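Long-range contacts in single-stranded-DNA-specific exonuclease RecJ (PDB 2ZXR), which degrades single-stranded DNA in the 5' to 3' direction as an exonuclease that depends on divalent metal ions, magnesium being the preferred one: residues T312-M317 / G345-R350; G339-M344 / Q364-V369; I272-R277 / R305-R310. One frame throughout, in Å; residues are numbered along the deposited sequence.

Contact 1: residues T312-M317 / G345-R350; sequences TLEEAM and GIVASR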
loop_
_atom_site.group_PDB
_atom_site.type_symbol
_atom_site.label_atom_id
_atom_site.label_comp_id
_atom_site.label_asym_id
_atom_site.label_seq_id
_atom_site.Cartn_x
_atom_site.Cartn_y
_atom_site.Cartn_z
ATOM N N THR A 312 -21.985 -12.526 7.016
ATOM C CA THR A 312 -22.599 -13.829 6.875
ATOM C C THR A 312 -22.931 -14.125 5.427
ATOM O O THR A 312 -22.561 -15.173 4.915
ATOM C CB THR A 312 -23.876 -13.931 7.722
ATOM O OG1 THR A 312 -23.553 -13.622 9.085
ATOM C CG2 THR A 312 -24.461 -15.355 7.642
ATOM N N LEU A 313 -23.622 -13.207 4.764
ATOM C CA LEU A 313 -23.968 -13.387 3.349
ATOM C C LEU A 313 -22.709 -13.526 2.487
ATOM O O LEU A 313 -22.629 -14.408 1.619
ATOM C CB LEU A 313 -24.785 -12.199 2.840
ATOM C CG LEU A 313 -26.182 -12.038 3.433
ATOM C CD1 LEU A 313 -26.753 -10.641 3.095
ATOM C CD2 LEU A 313 -27.098 -13.147 2.861
ATOM N N GLU A 314 -21.732 -12.651 2.728
ATOM C CA GLU A 314 -20.493 -12.659 1.970
ATOM C C GLU A 314 -19.777 -14.002 2.100
ATOM O O GLU A 314 -19.308 -14.571 1.114
ATOM C CB GLU A 314 -19.585 -11.560 2.476
ATOM C CG GLU A 314 -18.214 -11.555 1.869
ATOM C CD GLU A 314 -17.292 -10.548 2.536
ATOM O OE1 GLU A 314 -17.757 -9.414 2.843
ATOM O OE2 GLU A 314 -16.098 -10.892 2.742
ATOM N N GLU A 315 -19.692 -14.498 3.326
ATOM C CA GLU A 315 -19.035 -15.762 3.559
ATOM C C GLU A 315 -19.810 -16.900 2.867
ATOM O O GLU A 315 -19.197 -17.755 2.251
ATOM C CB GLU A 315 -18.880 -16.025 5.056
ATOM C CG GLU A 315 -17.652 -16.878 5.343
ATOM C CD GLU A 315 -16.325 -16.161 4.980
ATOM O OE1 GLU A 315 -15.353 -16.872 4.664
ATOM O OE2 GLU A 315 -16.242 -14.905 5.020
ATOM N N ALA A 316 -21.138 -16.908 2.939
ATOM C CA ALA A 316 -21.892 -17.950 2.250
ATOM C C ALA A 316 -21.716 -17.842 0.717
ATOM O O ALA A 316 -21.604 -18.856 0.037
ATOM C CB ALA A 316 -23.395 -17.888 2.615
ATOM N N MET A 317 -21.668 -16.629 0.166
ATOM C CA MET A 317 -21.496 -16.512 -1.277
ATOM C C MET A 317 -20.123 -16.997 -1.731
ATOM O O MET A 317 -20.002 -17.756 -2.706
ATOM C CB MET A 317 -21.696 -15.071 -1.749
ATOM C CG MET A 317 -21.628 -14.940 -3.257
ATOM S SD MET A 317 -21.899 -13.259 -3.825
ATOM C CE MET A 317 -23.689 -13.133 -3.590
ATOM N N GLY A 345 -19.620 -7.471 -4.600
ATOM C CA GLY A 345 -18.418 -6.702 -4.878
ATOM C C GLY A 345 -17.226 -7.210 -4.071
ATOM O O GLY A 345 -16.141 -7.450 -4.631
ATOM N N ILE A 346 -17.413 -7.357 -2.761
ATOM C CA ILE A 346 -16.325 -7.857 -1.916
ATOM C C ILE A 346 -16.004 -9.341 -2.218
ATOM O O ILE A 346 -14.849 -9.738 -2.193
ATOM C CB ILE A 346 -16.630 -7.677 -0.397
ATOM C CG1 ILE A 346 -16.580 -6.174 -0.038
ATOM C CG2 ILE A 346 -15.559 -8.453 0.452
ATOM C CD1 ILE A 346 -16.950 -5.858 1.398
ATOM N N VAL A 347 -17.018 -10.153 -2.506
ATOM C CA VAL A 347 -16.773 -11.556 -2.837
ATOM C C VAL A 347 -15.918 -11.613 -4.114
ATOM O O VAL A 347 -15.016 -12.422 -4.227
ATOM C CB VAL A 347 -18.101 -12.315 -3.053
ATOM C CG1 VAL A 347 -17.823 -13.738 -3.519
ATOM C CG2 VAL A 347 -18.886 -12.333 -1.767
ATOM N N ALA A 348 -16.189 -10.730 -5.067
ATOM C CA ALA A 348 -15.403 -10.701 -6.299
ATOM C C ALA A 348 -13.939 -10.335 -6.000
ATOM O O ALA A 348 -13.024 -10.950 -6.545
ATOM C CB ALA A 348 -15.999 -9.698 -7.278
ATOM N N SER A 349 -13.709 -9.325 -5.152
ATOM C CA SER A 349 -12.334 -8.930 -4.831
ATOM C C SER A 349 -11.633 -10.076 -4.109
ATOM O O SER A 349 -10.455 -10.369 -4.351
ATOM C CB SER A 349 -12.315 -7.685 -3.938
ATOM O OG SER A 349 -12.774 -6.545 -4.649
ATOM N N ARG A 350 -12.360 -10.731 -3.212
ATOM C CA ARG A 350 -11.755 -11.839 -2.500
ATOM C C ARG A 350 -11.401 -12.974 -3.463
ATOM O O ARG A 350 -10.383 -13.636 -3.295
ATOM C CB ARG A 350 -12.678 -12.306 -1.374
ATOM C CG ARG A 350 -12.735 -11.292 -0.220
ATOM C CD ARG A 350 -13.606 -11.794 0.920
ATOM N NE ARG A 350 -12.983 -12.904 1.631
ATOM C CZ ARG A 350 -13.544 -13.557 2.643
ATOM N NH1 ARG A 350 -14.760 -13.216 3.067
ATOM N NH2 ARG A 350 -12.877 -14.531 3.252
#

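Contact 2: residues G339-M344 / Q364-V369; sequences GHPGVM and QGKGTV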
loop_
_atom_site.group_PDB
_atom_site.type_symbol
_atom_site.label_atom_id
_atom_site.label_comp_id
_atom_site.label_asym_id
_atom_site.label_seq_id
_atom_site.Cartn_x
_atom_site.Cartn_y
_atom_site.Cartn_z
ATOM N N GLY A 339 -28.070 -14.524 -5.422
ATOM C CA GLY A 339 -27.071 -13.847 -4.613
ATOM C C GLY A 339 -27.504 -12.428 -4.287
ATOM O O GLY A 339 -28.288 -11.838 -5.030
ATOM N N HIS A 340 -27.019 -11.886 -3.174
ATOM C CA HIS A 340 -27.361 -10.523 -2.776
ATOM C C HIS A 340 -26.397 -9.546 -3.490
ATOM O O HIS A 340 -25.192 -9.623 -3.332
ATOM C CB HIS A 340 -27.260 -10.398 -1.240
ATOM C CG HIS A 340 -27.853 -9.134 -0.690
ATOM N ND1 HIS A 340 -28.625 -9.111 0.457
ATOM C CD2 HIS A 340 -27.818 -7.856 -1.144
ATOM C CE1 HIS A 340 -29.045 -7.877 0.681
ATOM N NE2 HIS A 340 -28.571 -7.096 -0.276
ATOM N N PRO A 341 -26.925 -8.629 -4.314
ATOM C CA PRO A 341 -26.047 -7.681 -5.024
ATOM C C PRO A 341 -25.199 -6.810 -4.111
ATOM O O PRO A 341 -24.155 -6.307 -4.521
ATOM C CB PRO A 341 -27.034 -6.881 -5.883
ATOM C CG PRO A 341 -28.085 -7.944 -6.204
ATOM C CD PRO A 341 -28.304 -8.519 -4.818
ATOM N N GLY A 342 -25.637 -6.677 -2.867
ATOM C CA GLY A 342 -24.918 -5.884 -1.894
ATOM C C GLY A 342 -23.622 -6.503 -1.389
ATOM O O GLY A 342 -22.770 -5.798 -0.810
ATOM N N VAL A 343 -23.434 -7.804 -1.592
ATOM C CA VAL A 343 -22.203 -8.404 -1.118
ATOM C C VAL A 343 -21.278 -8.929 -2.194
ATOM O O VAL A 343 -20.119 -9.248 -1.886
ATOM C CB VAL A 343 -22.466 -9.561 -0.098
ATOM C CG1 VAL A 343 -23.588 -9.160 0.854
ATOM C CG2 VAL A 343 -22.767 -10.866 -0.814
ATOM N N MET A 344 -21.746 -8.996 -3.446
ATOM C CA MET A 344 -20.906 -9.552 -4.511
ATOM C C MET A 344 -19.620 -8.783 -4.812
ATOM O O MET A 344 -18.631 -9.375 -5.207
ATOM C CB MET A 344 -21.723 -9.791 -5.817
ATOM C CG MET A 344 -22.448 -8.575 -6.405
ATOM S SD MET A 344 -23.564 -8.878 -7.902
ATOM C CE MET A 344 -23.104 -10.493 -8.417
ATOM N N GLN A 364 -28.999 -11.929 -9.562
ATOM C CA GLN A 364 -30.257 -11.215 -9.730
ATOM C C GLN A 364 -30.177 -10.167 -10.857
ATOM O O GLN A 364 -30.741 -9.076 -10.760
ATOM C CB GLN A 364 -30.661 -10.568 -8.384
ATOM C CG GLN A 364 -30.889 -11.644 -7.309
ATOM C CD GLN A 364 -31.496 -11.111 -6.023
ATOM O OE1 GLN A 364 -30.783 -10.730 -5.087
ATOM N NE2 GLN A 364 -32.819 -11.089 -5.968
ATOM N N GLY A 365 -29.466 -10.505 -11.923
ATOM C CA GLY A 365 -29.371 -9.602 -13.053
ATOM C C GLY A 365 -28.459 -8.406 -12.887
ATOM O O GLY A 365 -28.366 -7.554 -13.779
ATOM N N LYS A 366 -27.812 -8.303 -11.736
ATOM C CA LYS A 366 -26.881 -7.202 -11.533
ATOM C C LYS A 366 -25.505 -7.803 -11.666
ATOM O O LYS A 366 -25.288 -8.956 -11.305
ATOM C CB LYS A 366 -27.076 -6.565 -10.157
ATOM C CG LYS A 366 -28.481 -5.975 -9.972
ATOM C CD LYS A 366 -28.849 -5.088 -11.163
ATOM C CE LYS A 366 -30.152 -4.304 -10.931
ATOM N NZ LYS A 366 -29.983 -3.213 -9.905
ATOM N N GLY A 367 -24.570 -7.044 -12.211
ATOM C CA GLY A 367 -23.239 -7.589 -12.376
ATOM C C GLY A 367 -22.139 -6.734 -11.781
ATOM O O GLY A 367 -22.217 -5.504 -11.774
ATOM N N THR A 368 -21.094 -7.392 -11.295
ATOM C CA THR A 368 -19.982 -6.674 -10.722
ATOM C C THR A 368 -18.714 -7.231 -11.308
ATOM O O THR A 368 -18.647 -8.418 -11.608
ATOM C CB THR A 368 -19.914 -6.847 -9.195
ATOM O OG1 THR A 368 -18.896 -5.982 -8.682
ATOM C CG2 THR A 368 -19.523 -8.294 -8.825
ATOM N N VAL A 369 -17.710 -6.378 -11.459
ATOM C CA VAL A 369 -16.418 -6.789 -11.991
ATOM C C VAL A 369 -15.280 -6.227 -11.133
ATOM O O VAL A 369 -15.343 -5.079 -10.704
ATOM C CB VAL A 369 -16.155 -6.217 -13.415
ATOM C CG1 VAL A 369 -14.835 -6.773 -13.936
ATOM C CG2 VAL A 369 -17.307 -6.564 -14.384
#

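Contact 3: residues I272-R277 / R305-R310; sequences INAASR and RLNARR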
loop_
_atom_site.group_PDB
_atom_site.type_symbol
_atom_site.label_atom_id
_atom_site.label_comp_id
_atom_site.label_asym_id
_atom_site.label_seq_id
_atom_site.Cartn_x
_atom_site.Cartn_y
_atom_site.Cartn_z
ATOM N N ILE A 272 -20.053 1.172 8.427
ATOM C CA ILE A 272 -20.826 2.192 7.770
ATOM C C ILE A 272 -21.241 1.699 6.380
ATOM O O ILE A 272 -22.401 1.863 5.974
ATOM C CB ILE A 272 -19.978 3.497 7.612
ATOM C CG1 ILE A 272 -19.700 4.103 8.988
ATOM C CG2 ILE A 272 -20.703 4.482 6.706
ATOM C CD1 ILE A 272 -18.781 5.312 8.968
ATOM N N ASN A 273 -20.303 1.081 5.648
ATOM C CA ASN A 273 -20.628 0.620 4.299
ATOM C C ASN A 273 -21.663 -0.484 4.282
ATOM O O ASN A 273 -22.461 -0.556 3.358
ATOM C CB ASN A 273 -19.378 0.137 3.530
ATOM C CG ASN A 273 -18.448 1.280 3.141
ATOM O OD1 ASN A 273 -18.889 2.412 2.922
ATOM N ND2 ASN A 273 -17.167 0.987 3.036
ATOM N N ALA A 274 -21.644 -1.343 5.294
ATOM C CA ALA A 274 -22.590 -2.452 5.366
ATOM C C ALA A 274 -24.018 -1.951 5.445
ATOM O O ALA A 274 -24.916 -2.567 4.885
ATOM C CB ALA A 274 -22.290 -3.339 6.585
ATOM N N ALA A 275 -24.225 -0.844 6.160
ATOM C CA ALA A 275 -25.564 -0.276 6.320
ATOM C C ALA A 275 -26.090 0.109 4.958
ATOM O O ALA A 275 -27.231 -0.190 4.591
ATOM C CB ALA A 275 -25.524 0.967 7.230
ATOM N N SER A 276 -25.235 0.765 4.200
ATOM C CA SER A 276 -25.615 1.188 2.878
ATOM C C SER A 276 -25.778 0.003 1.927
ATOM O O SER A 276 -26.779 -0.075 1.222
ATOM C CB SER A 276 -24.579 2.172 2.335
ATOM O OG SER A 276 -24.889 2.506 0.997
ATOM N N ARG A 277 -24.810 -0.917 1.906
ATOM C CA ARG A 277 -24.890 -2.066 1.011
ATOM C C ARG A 277 -26.167 -2.843 1.315
ATOM O O ARG A 277 -26.711 -3.494 0.445
ATOM C CB ARG A 277 -23.699 -3.027 1.185
ATOM C CG ARG A 277 -22.272 -2.460 1.045
ATOM C CD ARG A 277 -21.279 -3.435 1.788
ATOM N NE ARG A 277 -19.886 -2.975 1.909
ATOM C CZ ARG A 277 -19.092 -2.683 0.873
ATOM N NH1 ARG A 277 -19.549 -2.808 -0.364
ATOM N NH2 ARG A 277 -17.846 -2.250 1.067
ATOM N N ARG A 305 -24.888 -5.062 13.782
ATOM C CA ARG A 305 -25.750 -6.114 13.298
ATOM C C ARG A 305 -25.751 -6.175 11.777
ATOM O O ARG A 305 -25.706 -7.251 11.190
ATOM C CB ARG A 305 -27.179 -5.910 13.794
ATOM C CG ARG A 305 -28.005 -7.174 13.628
ATOM C CD ARG A 305 -29.482 -6.877 13.472
ATOM N NE ARG A 305 -29.738 -6.131 12.247
ATOM C CZ ARG A 305 -30.436 -5.008 12.207
ATOM N NH1 ARG A 305 -30.938 -4.527 13.336
ATOM N NH2 ARG A 305 -30.627 -4.372 11.054
ATOM N N LEU A 306 -25.807 -5.018 11.129
ATOM C CA LEU A 306 -25.806 -5.003 9.673
ATOM C C LEU A 306 -24.481 -5.563 9.124
ATOM O O LEU A 306 -24.469 -6.312 8.139
ATOM C CB LEU A 306 -26.035 -3.576 9.157
ATOM C CG LEU A 306 -27.475 -3.081 9.326
ATOM C CD1 LEU A 306 -27.486 -1.564 9.367
ATOM C CD2 LEU A 306 -28.371 -3.637 8.173
ATOM N N ASN A 307 -23.374 -5.190 9.757
ATOM C CA ASN A 307 -22.062 -5.674 9.326
ATOM C C ASN A 307 -21.940 -7.198 9.513
ATOM O O ASN A 307 -21.318 -7.876 8.698
ATOM C CB ASN A 307 -20.960 -4.967 10.113
ATOM C CG ASN A 307 -19.579 -5.250 9.556
ATOM O OD1 ASN A 307 -19.271 -4.907 8.409
ATOM N ND2 ASN A 307 -18.740 -5.875 10.366
ATOM N N ALA A 308 -22.545 -7.725 10.577
ATOM C CA ALA A 308 -22.522 -9.168 10.832
ATOM C C ALA A 308 -23.350 -9.877 9.759
ATOM O O ALA A 308 -23.025 -10.991 9.335
ATOM C CB ALA A 308 -23.093 -9.487 12.235
ATOM N N ARG A 309 -24.421 -9.223 9.318
ATOM C CA ARG A 309 -25.270 -9.784 8.271
ATOM C C ARG A 309 -24.480 -9.780 6.953
ATOM O O ARG A 309 -24.408 -10.787 6.262
ATOM C CB ARG A 309 -26.556 -8.962 8.151
ATOM C CG ARG A 309 -27.524 -9.375 7.028
ATOM C CD ARG A 309 -27.957 -10.852 7.125
ATOM N NE ARG A 309 -28.997 -11.166 6.143
ATOM C CZ ARG A 309 -29.379 -12.397 5.809
ATOM N NH1 ARG A 309 -28.808 -13.456 6.376
ATOM N NH2 ARG A 309 -30.331 -12.577 4.899
ATOM N N ARG A 310 -23.868 -8.650 6.623
ATOM C CA ARG A 310 -23.069 -8.537 5.410
ATOM C C ARG A 310 -21.997 -9.639 5.425
ATOM O O ARG A 310 -21.775 -10.319 4.418
ATOM C CB ARG A 310 -22.416 -7.145 5.340
ATOM C CG ARG A 310 -21.590 -6.842 4.065
ATOM C CD ARG A 310 -20.111 -7.255 4.233
ATOM N NE ARG A 310 -19.445 -6.584 5.363
ATOM C CZ ARG A 310 -18.169 -6.772 5.702
ATOM N NH1 ARG A 310 -17.407 -7.603 5.002
ATOM N NH2 ARG A 310 -17.647 -6.155 6.755
HETATM O O HOH W 1 -19.136 -3.962 5.070
#

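Contact 1: residues T312-M317 / G345-R350
Arg350 NH1 is the donor to two carboxylates of the facing helix, and those two salt bridges are the polar core of this helix-helix contact. The bond to Glu314 OE2 is the shorter, at 2.7 Å, but it is bent (149°) and uses the anti side of the carboxylate. The one from Arg350 NH1 to Glu315 OE2 measures 3.0 Å, runs straighter (167°), and arrives on the syn side, tilted out of the carboxylate plane. Both acceptors lie along the guanidinium edge, whereas the Glu314 carboxylate itself stands steeply to the guanidinium.

Apolar groups flank this network. Ile346 CG2 lies over one face of the Glu314 carboxylate, 3.4 Å from Glu314 OE1. Val347 CG2 fits between Glu314 and Met317, 3.8 Å from Glu314 CG, and Met317 SD comes equally close to the same methyl. Glu314 leaves its helix with CG anti to the backbone N (chi1 174°) and stays extended, which carries its aliphatic part past Val347 before the carboxylate turns between Ile346 and Arg350. Glu315 CB points away from the facing helix, and the bend at chi2 brings the carboxylate back to the guanidinium.

Behind this first shell, Glu314 OE1 forms a salt bridge with Arg310, one turn earlier on helix 293-321. The axes of 312-317 and 345-350 come within 9.5 Å, and Ala348 of the latter rests on strands 359-363 and 366-370. The contact thus joins the long helix 293-321 to the sheet-covering helix of the DHHA1 domain. Held between Arg310 and Arg350, the largely buried Glu314 carboxylate has a basic partner at each oxygen, which would be expected to stabilise its ionised form.

Contact 2: residues G339-M344 / Q364-V369
Lys366 O is approached by the end of the Met344 side chain, with Met344 SD 3.8 Å and Met344 CE 3.9 Å from that carbonyl oxygen, a van der Waals contact and not a hydrogen bond. The two segments belong to the DHHA1 domain, where helix 341-355 connects the neighbouring parallel strands 332-335 and 359-363 in a beta-alpha-beta crossover. Strands 359-363 and 366-370 then form an antiparallel hairpin; Gln364 and Gly365 both have positive phi, in line with a type I' turn. The contact is where residues 339-344, leading into the crossover helix, lie against this hairpin.

Met344 CG sits between the backbone N and the carbonyl carbon (chi1 57°), which directs the sulfur to the strand. Thr368 adds an apolar touch deeper in the interface. Its CG2 methyl is 3.8 Å from Met344 CG, and the two side chains run antiparallel alongside one another. Met344 also rests on Leu361 and Ala363 of the adjoining strand, and on Met317 of helix 293-321, which places it in the layer between helix and sheet.

Nearer the turn, the contact is looser. Lys366 NZ leads away, while the ring of Pro341 meets the aliphatic base of Lys366, Pro341 CG and Lys366 CG being 4.3 Å apart.

Contact 3: residues I272-R277 / R305-R310
Ala274 CB points into the surface of the other helix, 3.6 Å from Asn307 CA and 4.0 Å from Arg310 CB. With so small a side chain at the crossing, the axes of 272-277 and 305-310 come within 8.0 Å of each other at a steep angle of 71°. On one side of Ala274, the Leu306 side chain reaches across so that its CD1 methyl lies 3.8 Å from Ala275 CB and equally near the CA of that residue.

On the other side, two arginines meet through their aliphatic parts: Arg277 CD is 4.1 Å from Arg310 CG. Arg277 runs extended to NE, whereas Arg310 bends at chi2 and chi3, and their guanidinium planes end 52° apart. Folding back in this way brings Arg310 NH2 to Asn307 OD1, 2.6 Å away in a nearly straight bond (164°) lying close to the guanidinium plane. A water links Arg277 NE and Asn307 OD1 through long, weak bonds. Of the two like charges, that of Arg310 is probably offset in part by the acidic Glu314.

Around the crossing, Ala275 packs on Ala284 of helix 281-289. Ser276 and Asn273 bond to the backbone of the metal-binding segment, at Asp80, Tyr81 and Ala83, while both arginines lean on Ile346 of helix 341-355.

Overall arrangement
Helix 293-321 takes part in contacts 1 and 3, and helix 341-355 in contacts 1 and 2, so contact 1 shares a helix with each of the other two. Its centre lies about 10 Å from that of contact 2 and about 13 Å from that of contact 3. Direct touches confirm the continuity: Met317 CE is 3.6 Å from Gly339 CA, Ile346 CD1 is 3.7 Å from Arg277 NH2, and Gly342 O is 3.5 Å from Arg277 CB. Contact 3 comes nearest the active site; the Arg277 side chain is about 7 Å from that of Asp82, a manganese ligand, and about 12 Å from the bound magnesium. Contact 2 lies away from the metal site.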